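Local coordinates for RagB/SusD domain protein (Flavobacterium johnsoniae, PDB 5J90) that binds chitin as a SusD-like protein and probably serves the chitin utilization system of this bacterium at the outer membrane, at residues A[436-439]-A[440-444]. Numbering follows the deposited sequence.
Sequences WSDY and RRTGY
R440 lays its guanidinium flat on one face of the W436 indole, planes 10° apart and CZ 3.5 Å from the centroid of the six-membered ring of W436, a cation-pi stack between residues one helical turn apart. CD of R440 adds a CH-pi contact over the five-membered ring. At the guanidinium edge, S437 OG takes a weak hydrogen bond from R440 NH2, while R440 NH1 goes to the carbonyls of D132 and R466. CG anti to the backbone N (chi1 176°) turns the W436 indole toward R440; NE1 goes to V465 O. G443 CA lies over one face of the Y439 ring, with Y444 O near its edge. R441 has T442 CG2 over a face of its guanidinium; at the edge, its NH2 makes a salt bridge to D438 OD1 at 3.1 Å on the syn side. A water bridges D438 OD1 and R441 NE. With an alanine at W436, the R440 guanidinium would probably be uncovered and freer to swing, weakening its hold on S437 OG. Near the end of helix 432-442, D438 O accepts T442 N and T442 OG1 from opposite faces of the carbonyl plane; OG1 also takes Y444 N in an ST turn. G443 N closes the last turn on Y439 O, and G443, with positive phi, leaves the helix. K424, on D438 OD2, and E341, on R441 NH1, extend the buried D438–R441 pair into alternating charges, likely favouring both ionised forms.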
loop_
_atom_site.group_PDB
_atom_site.type_symbol
_atom_site.label_atom_id
_atom_site.label_comp_id
_atom_site.label_asym_id
_atom_site.label_seq_id
_atom_site.Cartn_x
_atom_site.Cartn_y
_atom_site.Cartn_z
ATOM N N TRP A 436 15.561 7.079 -7.678
ATOM C CA TRP A 436 14.130 6.884 -7.969
ATOM C C TRP A 436 13.445 6.087 -6.855
ATOM O O TRP A 436 12.336 6.429 -6.426
ATOM C CB TRP A 436 13.953 6.194 -9.334
ATOM C CG TRP A 436 12.535 5.854 -9.727
ATOM C CD1 TRP A 436 11.438 6.674 -9.676
ATOM C CD2 TRP A 436 12.080 4.608 -10.263
ATOM N NE1 TRP A 436 10.322 6.001 -10.134
ATOM C CE2 TRP A 436 10.695 4.734 -10.506
ATOM C CE3 TRP A 436 12.715 3.394 -10.568
ATOM C CZ2 TRP A 436 9.929 3.682 -11.021
ATOM C CZ3 TRP A 436 11.958 2.354 -11.088
ATOM C CH2 TRP A 436 10.580 2.507 -11.311
ATOM N N SER A 437 14.095 5.034 -6.376
ATOM C CA SER A 437 13.523 4.272 -5.265
ATOM C C SER A 437 13.403 5.115 -3.989
ATOM O O SER A 437 12.365 5.104 -3.325
ATOM C CB SER A 437 14.333 3.000 -5.026
ATOM O OG SER A 437 14.221 2.160 -6.162
ATOM N N ASP A 438 14.453 5.861 -3.651
ATOM C CA ASP A 438 14.413 6.730 -2.476
ATOM C C ASP A 438 13.362 7.831 -2.618
ATOM O O ASP A 438 12.700 8.196 -1.635
ATOM C CB ASP A 438 15.795 7.346 -2.258
ATOM C CG ASP A 438 16.348 7.121 -0.865
ATOM O OD1 ASP A 438 15.835 6.286 -0.084
ATOM O OD2 ASP A 438 17.333 7.815 -0.552
ATOM N N TYR A 439 13.182 8.357 -3.829
ATOM C CA TYR A 439 12.182 9.388 -4.071
ATOM C C TYR A 439 10.783 8.813 -3.889
ATOM O O TYR A 439 9.905 9.445 -3.298
ATOM C CB TYR A 439 12.311 9.996 -5.474
ATOM C CG TYR A 439 11.168 10.936 -5.772
ATOM C CD1 TYR A 439 11.182 12.250 -5.320
ATOM C CD2 TYR A 439 10.045 10.495 -6.473
ATOM C CE1 TYR A 439 10.121 13.106 -5.573
ATOM C CE2 TYR A 439 8.982 11.342 -6.728
ATOM C CZ TYR A 439 9.026 12.646 -6.276
ATOM O OH TYR A 439 7.969 13.496 -6.540
ATOM N N ARG A 440 10.557 7.617 -4.417
ATOM C CA ARG A 440 9.253 6.990 -4.222
ATOM C C ARG A 440 8.965 6.798 -2.731
ATOM O O ARG A 440 7.871 7.122 -2.251
ATOM C CB ARG A 440 9.169 5.666 -4.995
ATOM C CG ARG A 440 8.998 5.852 -6.506
ATOM C CD ARG A 440 8.980 4.519 -7.255
ATOM N NE ARG A 440 10.307 3.895 -7.287
ATOM C CZ ARG A 440 10.507 2.607 -7.549
ATOM N NH1 ARG A 440 9.472 1.804 -7.773
ATOM N NH2 ARG A 440 11.738 2.112 -7.558
ATOM N N ARG A 441 9.939 6.283 -1.990
ATOM C CA ARG A 441 9.720 6.038 -0.570
ATOM C C ARG A 441 9.509 7.312 0.245
ATOM O O ARG A 441 8.590 7.369 1.056
ATOM C CB ARG A 441 10.865 5.234 0.028
ATOM C CG ARG A 441 10.684 4.975 1.524
ATOM C CD ARG A 441 11.786 4.109 2.073
ATOM N NE ARG A 441 13.096 4.757 2.006
ATOM C CZ ARG A 441 13.612 5.525 2.964
ATOM N NH1 ARG A 441 12.931 5.780 4.076
ATOM N NH2 ARG A 441 14.820 6.047 2.805
ATOM N N THR A 442 10.348 8.325 0.034
ATOM C CA THR A 442 10.390 9.477 0.935
ATOM C C THR A 442 9.718 10.728 0.400
ATOM O O THR A 442 9.356 11.614 1.175
ATOM C CB THR A 442 11.840 9.875 1.294
ATOM O OG1 THR A 442 12.507 10.401 0.128
ATOM C CG2 THR A 442 12.619 8.695 1.851
ATOM N N GLY A 443 9.583 10.829 -0.918
ATOM C CA GLY A 443 9.114 12.046 -1.559
ATOM C C GLY A 443 10.185 13.124 -1.684
ATOM O O GLY A 443 9.865 14.258 -2.038
ATOM N N TYR A 444 11.441 12.782 -1.402
ATOM C CA TYR A 444 12.532 13.759 -1.404
ATOM C C TYR A 444 13.631 13.331 -2.377
ATOM O O TYR A 444 13.769 12.148 -2.679
ATOM C CB TYR A 444 13.128 13.883 0.003
ATOM C CG TYR A 444 12.155 14.361 1.062
ATOM C CD1 TYR A 444 11.338 15.462 0.834
ATOM C CD2 TYR A 444 12.064 13.713 2.286
ATOM C CE1 TYR A 444 10.441 15.907 1.811
ATOM C CE2 TYR A 444 11.168 14.141 3.264
ATOM C CZ TYR A 444 10.368 15.239 3.019
ATOM O OH TYR A 444 9.484 15.667 3.994
HETATM O O HOH W 1 14.985 3.795 0.156
#